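Chitosanase (Bacillus subtilis subsp. subtilis str. 168, PDB 7C6C) hydrolyses internal beta-1,4 linkages between glucosamine units of partly acetylated chitosan, as a secreted glycoside hydrolase of family 46. Local coordinates at residues D142-H147 with D154-L159; V187-L192 with E206-V211. All coordinates share one frame; numbering follows the deposited sequence.

Contact 1: residues D142-H147 with D154-L159; sequences DTVIQH and DSFYAL
T143 sends its methyl CG2 across to two side chains of D154-L159, and the pair of segments forms a helix-loop-helix connection in the mainly helical, lysozyme-clan core of the family 46 chitosanase: the C-terminal end of helix 134-147 packs on the start of helix 156-167, with a loop linking them. CG2 lies anti to the backbone N of T143, which carries it to within 3.8 Å of L159 CD1, and it also meets the ring of F156 obliquely at CD1. The hydroxyl is turned back into its own helix, where OG1 bonds to V139 O. One residue on, V144 packs over a face of the F156 ring. Its CB stands 4.0 Å from the ring centroid and 21° off the normal, a CH-pi contact displaced toward the rim, while V144 CG2 approaches F156 CD2 to 3.6 Å. A122 and Y118 of helix 104-128 also pack on V144, placing this apolar patch deep in the fold.

H147 ends the helix and gives the sole hydrogen bond between the two segments. Its ND1 donates to D154 O over 3.0 Å; the acceptor lies near the imidazole plane and the donor in the carbonyl plane, yet the N-H...O angle of 138° shows a distinctly bent bond. NE2 is engaged by R188 NE, so both ring nitrogens have partners and the rotation of the imidazole is fixed. On the far segment S155 is the N-cap of helix 156-167, its OG accepting from A158 N at 3.3 Å and also bonded to D152 O. L159 then closes one face of the imidazole: its CD1 sits 3.8 Å from the H147 ring centroid, 16° off the normal.

Contact 2: residues V187-L192 with E206-V211; sequences VRYDDL and ESVARV. With LMR ((2S)-2-hydroxybutanedioic acid), chain B.
V208 is wedged between Y189 and L192 where E206-V211 packs on V187-L192, a mainly apolar interface: its CB lies 3.8 Å from Y189 CE1, meeting the phenol ring obliquely, and its CG1 reaches L192 CB at 3.7 Å. With CG anti to the backbone N (chi1 177°), the Y189 ring is carried along the outer margin of the interface. Deeper in, V211 CG2 approaches L192 CD1 to 4.0 Å, the two side chains running antiparallel alongside one another. The nearest backbones, at Y189 and V208, have their CA atoms 6.1 Å apart, which brings helix 177-193 close against E206-V211, where the chain enters helix 209-219, within the helical body of this family 46 enzyme.

No hydrogen bond joins the segments. S207 OG packs against the L192 methyls, 3.7 Å from L192 CD2, and finds its bonds at W204 O and Q146 NE2. R188, its chain straight out to NE, stands roughly perpendicular to R210. R188 NH2 comes over a face of the R210 guanidinium, 3.3 Å from R210 NE, with the two planes 49° apart; both are donors, so this is contact without a bond, and R188 NH2 is hydrogen-bonded to Q146 OE1 instead. D142 forms a salt bridge with each arginine, OD2 with R188 NH1 and OD1 with R210 NH2, and R210 NH2 forms another with E19, the predicted proton donor. Facing away from V187-L192, A209 CB touches the bound hydroxybutanedioic acid at O4B, 3.6 Å away.

Overall arrangement
Both contacts use helix packing, but at different depths: the touching residues of contact 1 are all buried, whereas contact 2, farther from the chain centre, has an exposed tyrosine at its margin and a small-molecule pocket on its far side. Their centres are 11 Å apart. Helix 177-193 joins them, packing on helices 134-147 and 156-167 as well as on 206-211. Contact 1 combines CH-pi packing with one imidazole-to-carbonyl hydrogen bond; contact 2 combines aliphatic packing with paired arginines. The polar groups meet between them, where Q146 OE1 lies 2.7 Å from R188 NH2, a probable hydrogen bond, and D142 connects the arginines to the helix of contact 1.

Contact 1: residues D142-H147 with D154-L159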
loop_
_atom_site.group_PDB
_atom_site.type_symbol
_atom_site.label_atom_id
_atom_site.label_comp_id
_atom_site.label_asym_id
_atom_site.label_seq_id
_atom_site.Cartn_x
_atom_site.Cartn_y
_atom_site.Cartn_z
ATOM N N ASP A 142 -0.264 -5.497 -0.995
ATOM C CA ASP A 142 -1.129 -4.394 -1.398
ATOM C C ASP A 142 -1.990 -3.921 -0.234
ATOM O O ASP A 142 -2.222 -2.716 -0.066
ATOM C CB ASP A 142 -2.023 -4.816 -2.560
ATOM C CG ASP A 142 -2.849 -3.667 -3.077
ATOM O OD1 ASP A 142 -2.251 -2.741 -3.659
ATOM O OD2 ASP A 142 -4.083 -3.671 -2.874
ATOM N N THR A 143 -2.472 -4.861 0.585
ATOM C CA THR A 143 -3.358 -4.507 1.687
ATOM C C THR A 143 -2.651 -3.618 2.701
ATOM O O THR A 143 -3.207 -2.611 3.148
ATOM C CB THR A 143 -3.895 -5.770 2.365
ATOM O OG1 THR A 143 -4.642 -6.538 1.416
ATOM C CG2 THR A 143 -4.816 -5.414 3.528
ATOM N N VAL A 144 -1.422 -3.972 3.083
ATOM C CA VAL A 144 -0.758 -3.163 4.101
ATOM C C VAL A 144 -0.453 -1.767 3.575
ATOM O O VAL A 144 -0.489 -0.791 4.331
ATOM C CB VAL A 144 0.470 -3.884 4.699
ATOM C CG1 VAL A 144 1.643 -3.884 3.735
ATOM C CG2 VAL A 144 0.879 -3.241 6.022
ATOM N N ILE A 145 -0.183 -1.640 2.276
ATOM C CA ILE A 145 0.090 -0.326 1.707
ATOM C C ILE A 145 -1.131 0.574 1.826
ATOM O O ILE A 145 -1.011 1.758 2.164
ATOM C CB ILE A 145 0.599 -0.455 0.260
ATOM C CG1 ILE A 145 2.044 -0.963 0.257
ATOM C CG2 ILE A 145 0.487 0.879 -0.468
ATOM C CD1 ILE A 145 2.536 -1.388 -1.085
ATOM N N GLN A 146 -2.324 0.034 1.565
ATOM C CA GLN A 146 -3.519 0.867 1.643
ATOM C C GLN A 146 -4.019 1.023 3.077
ATOM O O GLN A 146 -4.397 2.126 3.489
ATOM C CB GLN A 146 -4.627 0.314 0.748
ATOM C CG GLN A 146 -5.901 1.139 0.840
ATOM C CD GLN A 146 -6.968 0.730 -0.163
ATOM O OE1 GLN A 146 -7.117 -0.448 -0.493
ATOM N NE2 GLN A 146 -7.744 1.702 -0.624
ATOM N N HIS A 147 -4.030 -0.060 3.851
ATOM C CA HIS A 147 -4.697 -0.069 5.147
ATOM C C HIS A 147 -3.775 0.261 6.312
ATOM O O HIS A 147 -4.267 0.589 7.398
ATOM C CB HIS A 147 -5.340 -1.439 5.383
ATOM C CG HIS A 147 -6.433 -1.764 4.417
ATOM N ND1 HIS A 147 -7.771 -1.701 4.753
ATOM C CD2 HIS A 147 -6.386 -2.155 3.123
ATOM C CE1 HIS A 147 -8.497 -2.044 3.702
ATOM N NE2 HIS A 147 -7.681 -2.324 2.699
ATOM N N ASP A 154 -9.459 -0.953 10.715
ATOM C CA ASP A 154 -9.272 -1.019 9.270
ATOM C C ASP A 154 -7.882 -1.502 8.886
ATOM O O ASP A 154 -7.539 -1.502 7.696
ATOM C CB ASP A 154 -9.519 0.353 8.637
ATOM C CG ASP A 154 -10.907 0.892 8.920
ATOM O OD1 ASP A 154 -11.874 0.102 8.923
ATOM O OD2 ASP A 154 -11.032 2.113 9.142
ATOM N N SER A 155 -7.079 -1.921 9.863
ATOM C CA SER A 155 -5.676 -2.222 9.638
ATOM C C SER A 155 -5.489 -3.594 8.999
ATOM O O SER A 155 -6.366 -4.460 9.030
ATOM C CB SER A 155 -4.901 -2.190 10.953
ATOM O OG SER A 155 -5.351 -3.213 11.829
ATOM N N PHE A 156 -4.296 -3.771 8.431
ATOM C CA PHE A 156 -3.851 -5.030 7.840
ATOM C C PHE A 156 -4.126 -6.219 8.759
ATOM O O PHE A 156 -4.776 -7.194 8.357
ATOM C CB PHE A 156 -2.354 -4.864 7.570
ATOM C CG PHE A 156 -1.651 -6.070 7.017
ATOM C CD1 PHE A 156 -2.222 -6.889 6.050
ATOM C CD2 PHE A 156 -0.358 -6.344 7.444
ATOM C CE1 PHE A 156 -1.512 -7.968 5.542
ATOM C CE2 PHE A 156 0.351 -7.414 6.944
ATOM C CZ PHE A 156 -0.224 -8.227 5.991
ATOM N N TYR A 157 -3.632 -6.163 9.997
ATOM C CA TYR A 157 -3.789 -7.316 10.879
ATOM C C TYR A 157 -5.231 -7.487 11.342
ATOM O O TYR A 157 -5.671 -8.620 11.568
ATOM C CB TYR A 157 -2.803 -7.247 12.048
ATOM C CG TYR A 157 -2.734 -8.517 12.872
ATOM C CD1 TYR A 157 -2.605 -9.762 12.265
ATOM C CD2 TYR A 157 -2.795 -8.469 14.260
ATOM C CE1 TYR A 157 -2.548 -10.921 13.016
ATOM C CE2 TYR A 157 -2.738 -9.621 15.018
ATOM C CZ TYR A 157 -2.611 -10.843 14.392
ATOM O OH TYR A 157 -2.555 -11.995 15.139
ATOM N N ALA A 158 -5.987 -6.392 11.473
ATOM C CA ALA A 158 -7.413 -6.524 11.768
ATOM C C ALA A 158 -8.125 -7.310 10.674
ATOM O O ALA A 158 -8.984 -8.153 10.957
ATOM C CB ALA A 158 -8.053 -5.147 11.938
ATOM N N LEU A 159 -7.767 -7.059 9.414
ATOM C CA LEU A 159 -8.370 -7.808 8.315
ATOM C C LEU A 159 -7.965 -9.277 8.355
ATOM O O LEU A 159 -8.795 -10.159 8.103
ATOM C CB LEU A 159 -7.987 -7.187 6.973
ATOM C CG LEU A 159 -8.438 -5.741 6.754
ATOM C CD1 LEU A 159 -8.111 -5.303 5.350
ATOM C CD2 LEU A 159 -9.922 -5.550 7.045
#

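Contact 2: residues V187-L192 with E206-V211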
loop_
_atom_site.group_PDB
_atom_site.type_symbol
_atom_site.label_atom_id
_atom_site.label_comp_id
_atom_site.label_asym_id
_atom_site.label_seq_id
_atom_site.Cartn_x
_atom_site.Cartn_y
_atom_site.Cartn_z
ATOM N N VAL A 187 -13.539 -9.822 3.068
ATOM C CA VAL A 187 -13.371 -9.002 4.262
ATOM C C VAL A 187 -12.797 -7.640 3.893
ATOM O O VAL A 187 -13.238 -6.601 4.398
ATOM C CB VAL A 187 -12.491 -9.748 5.283
ATOM C CG1 VAL A 187 -11.988 -8.801 6.363
ATOM C CG2 VAL A 187 -13.260 -10.914 5.900
ATOM N N ARG A 188 -11.806 -7.622 3.003
ATOM C CA ARG A 188 -11.223 -6.350 2.594
ATOM C C ARG A 188 -12.232 -5.493 1.841
ATOM O O ARG A 188 -12.317 -4.284 2.074
ATOM C CB ARG A 188 -9.964 -6.581 1.761
ATOM C CG ARG A 188 -9.275 -5.286 1.397
ATOM C CD ARG A 188 -7.927 -5.512 0.744
ATOM N NE ARG A 188 -7.302 -4.231 0.444
ATOM C CZ ARG A 188 -6.313 -4.061 -0.426
ATOM N NH1 ARG A 188 -5.815 -5.105 -1.084
ATOM N NH2 ARG A 188 -5.829 -2.840 -0.640
ATOM N N TYR A 189 -13.001 -6.100 0.933
ATOM C CA TYR A 189 -14.049 -5.358 0.237
ATOM C C TYR A 189 -14.994 -4.694 1.228
ATOM O O TYR A 189 -15.322 -3.509 1.099
ATOM C CB TYR A 189 -14.829 -6.298 -0.684
ATOM C CG TYR A 189 -15.982 -5.624 -1.390
ATOM C CD1 TYR A 189 -15.796 -4.986 -2.608
ATOM C CD2 TYR A 189 -17.256 -5.610 -0.832
ATOM C CE1 TYR A 189 -16.842 -4.362 -3.257
ATOM C CE2 TYR A 189 -18.308 -4.984 -1.473
ATOM C CZ TYR A 189 -18.094 -4.364 -2.686
ATOM O OH TYR A 189 -19.131 -3.737 -3.339
ATOM N N ASP A 190 -15.452 -5.455 2.223
ATOM C CA ASP A 190 -16.374 -4.906 3.211
ATOM C C ASP A 190 -15.738 -3.750 3.967
ATOM O O ASP A 190 -16.403 -2.753 4.271
ATOM C CB ASP A 190 -16.807 -6.000 4.185
ATOM C CG ASP A 190 -17.727 -7.024 3.548
ATOM O OD1 ASP A 190 -18.308 -6.732 2.480
ATOM O OD2 ASP A 190 -17.874 -8.119 4.126
ATOM N N ASP A 191 -14.447 -3.860 4.272
ATOM C CA ASP A 191 -13.782 -2.790 5.007
ATOM C C ASP A 191 -13.628 -1.535 4.156
ATOM O O ASP A 191 -13.765 -0.415 4.663
ATOM C CB ASP A 191 -12.424 -3.266 5.512
ATOM C CG ASP A 191 -11.792 -2.277 6.451
ATOM O OD1 ASP A 191 -12.399 -2.053 7.515
ATOM O OD2 ASP A 191 -10.721 -1.719 6.131
ATOM N N LEU A 192 -13.342 -1.703 2.862
ATOM C CA LEU A 192 -13.213 -0.551 1.974
ATOM C C LEU A 192 -14.550 0.148 1.776
ATOM O O LEU A 192 -14.592 1.373 1.618
ATOM C CB LEU A 192 -12.630 -0.980 0.627
ATOM C CG LEU A 192 -11.172 -1.438 0.654
ATOM C CD1 LEU A 192 -10.793 -2.027 -0.694
ATOM C CD2 LEU A 192 -10.247 -0.287 1.044
ATOM N N GLU A 206 -14.047 4.238 -3.612
ATOM C CA GLU A 206 -13.624 4.341 -5.000
ATOM C C GLU A 206 -12.481 3.399 -5.345
ATOM O O GLU A 206 -12.090 3.337 -6.513
ATOM C CB GLU A 206 -13.223 5.785 -5.323
ATOM C CG GLU A 206 -14.346 6.612 -5.923
ATOM C CD GLU A 206 -14.838 6.048 -7.245
ATOM O OE1 GLU A 206 -15.926 5.435 -7.262
ATOM O OE2 GLU A 206 -14.134 6.213 -8.267
ATOM N N SER A 207 -11.944 2.670 -4.366
ATOM C CA SER A 207 -10.795 1.797 -4.561
ATOM C C SER A 207 -11.162 0.320 -4.577
ATOM O O SER A 207 -10.270 -0.516 -4.757
ATOM C CB SER A 207 -9.759 2.036 -3.459
ATOM O OG SER A 207 -10.144 1.389 -2.260
ATOM N N VAL A 208 -12.440 -0.027 -4.396
ATOM C CA VAL A 208 -12.820 -1.428 -4.240
ATOM C C VAL A 208 -12.483 -2.262 -5.463
ATOM O O VAL A 208 -12.350 -3.483 -5.351
ATOM C CB VAL A 208 -14.310 -1.587 -3.855
ATOM C CG1 VAL A 208 -14.576 -0.958 -2.505
ATOM C CG2 VAL A 208 -15.214 -0.990 -4.933
ATOM N N ALA A 209 -12.338 -1.636 -6.634
ATOM C CA ALA A 209 -12.029 -2.401 -7.837
ATOM C C ALA A 209 -10.739 -3.200 -7.693
ATOM O O ALA A 209 -10.584 -4.228 -8.357
ATOM C CB ALA A 209 -11.960 -1.489 -9.061
ATOM N N ARG A 210 -9.801 -2.754 -6.849
ATOM C CA ARG A 210 -8.563 -3.514 -6.691
ATOM C C ARG A 210 -8.831 -4.907 -6.146
ATOM O O ARG A 210 -8.122 -5.859 -6.499
ATOM C CB ARG A 210 -7.548 -2.744 -5.837
ATOM C CG ARG A 210 -7.874 -2.635 -4.356
ATOM C CD ARG A 210 -7.296 -1.358 -3.769
ATOM N NE ARG A 210 -5.840 -1.395 -3.651
ATOM C CZ ARG A 210 -5.102 -0.311 -3.426
ATOM N NH1 ARG A 210 -5.687 0.878 -3.358
ATOM N NH2 ARG A 210 -3.789 -0.406 -3.278
ATOM N N VAL A 211 -9.861 -5.053 -5.309
ATOM C CA VAL A 211 -10.224 -6.377 -4.811
ATOM C C VAL A 211 -10.634 -7.285 -5.965
ATOM O O VAL A 211 -10.225 -8.451 -6.033
ATOM C CB VAL A 211 -11.322 -6.274 -3.735
ATOM C CG1 VAL A 211 -11.823 -7.663 -3.370
ATOM C CG2 VAL A 211 -10.790 -5.559 -2.505
HETATM C C1 LMR B . -15.024 -5.070 -13.825
HETATM O O1A LMR B . -14.154 -4.531 -14.540
HETATM O O1B LMR B . -15.492 -6.202 -14.068
HETATM C C2 LMR B . -15.544 -4.333 -12.626
HETATM O O2 LMR B . -16.687 -5.034 -12.120
HETATM C C3 LMR B . -14.479 -4.250 -11.533
HETATM C C4 LMR B . -13.389 -3.265 -11.898
HETATM O O4A LMR B . -13.715 -2.086 -12.167
HETATM O O4B LMR B . -12.199 -3.658 -11.911
#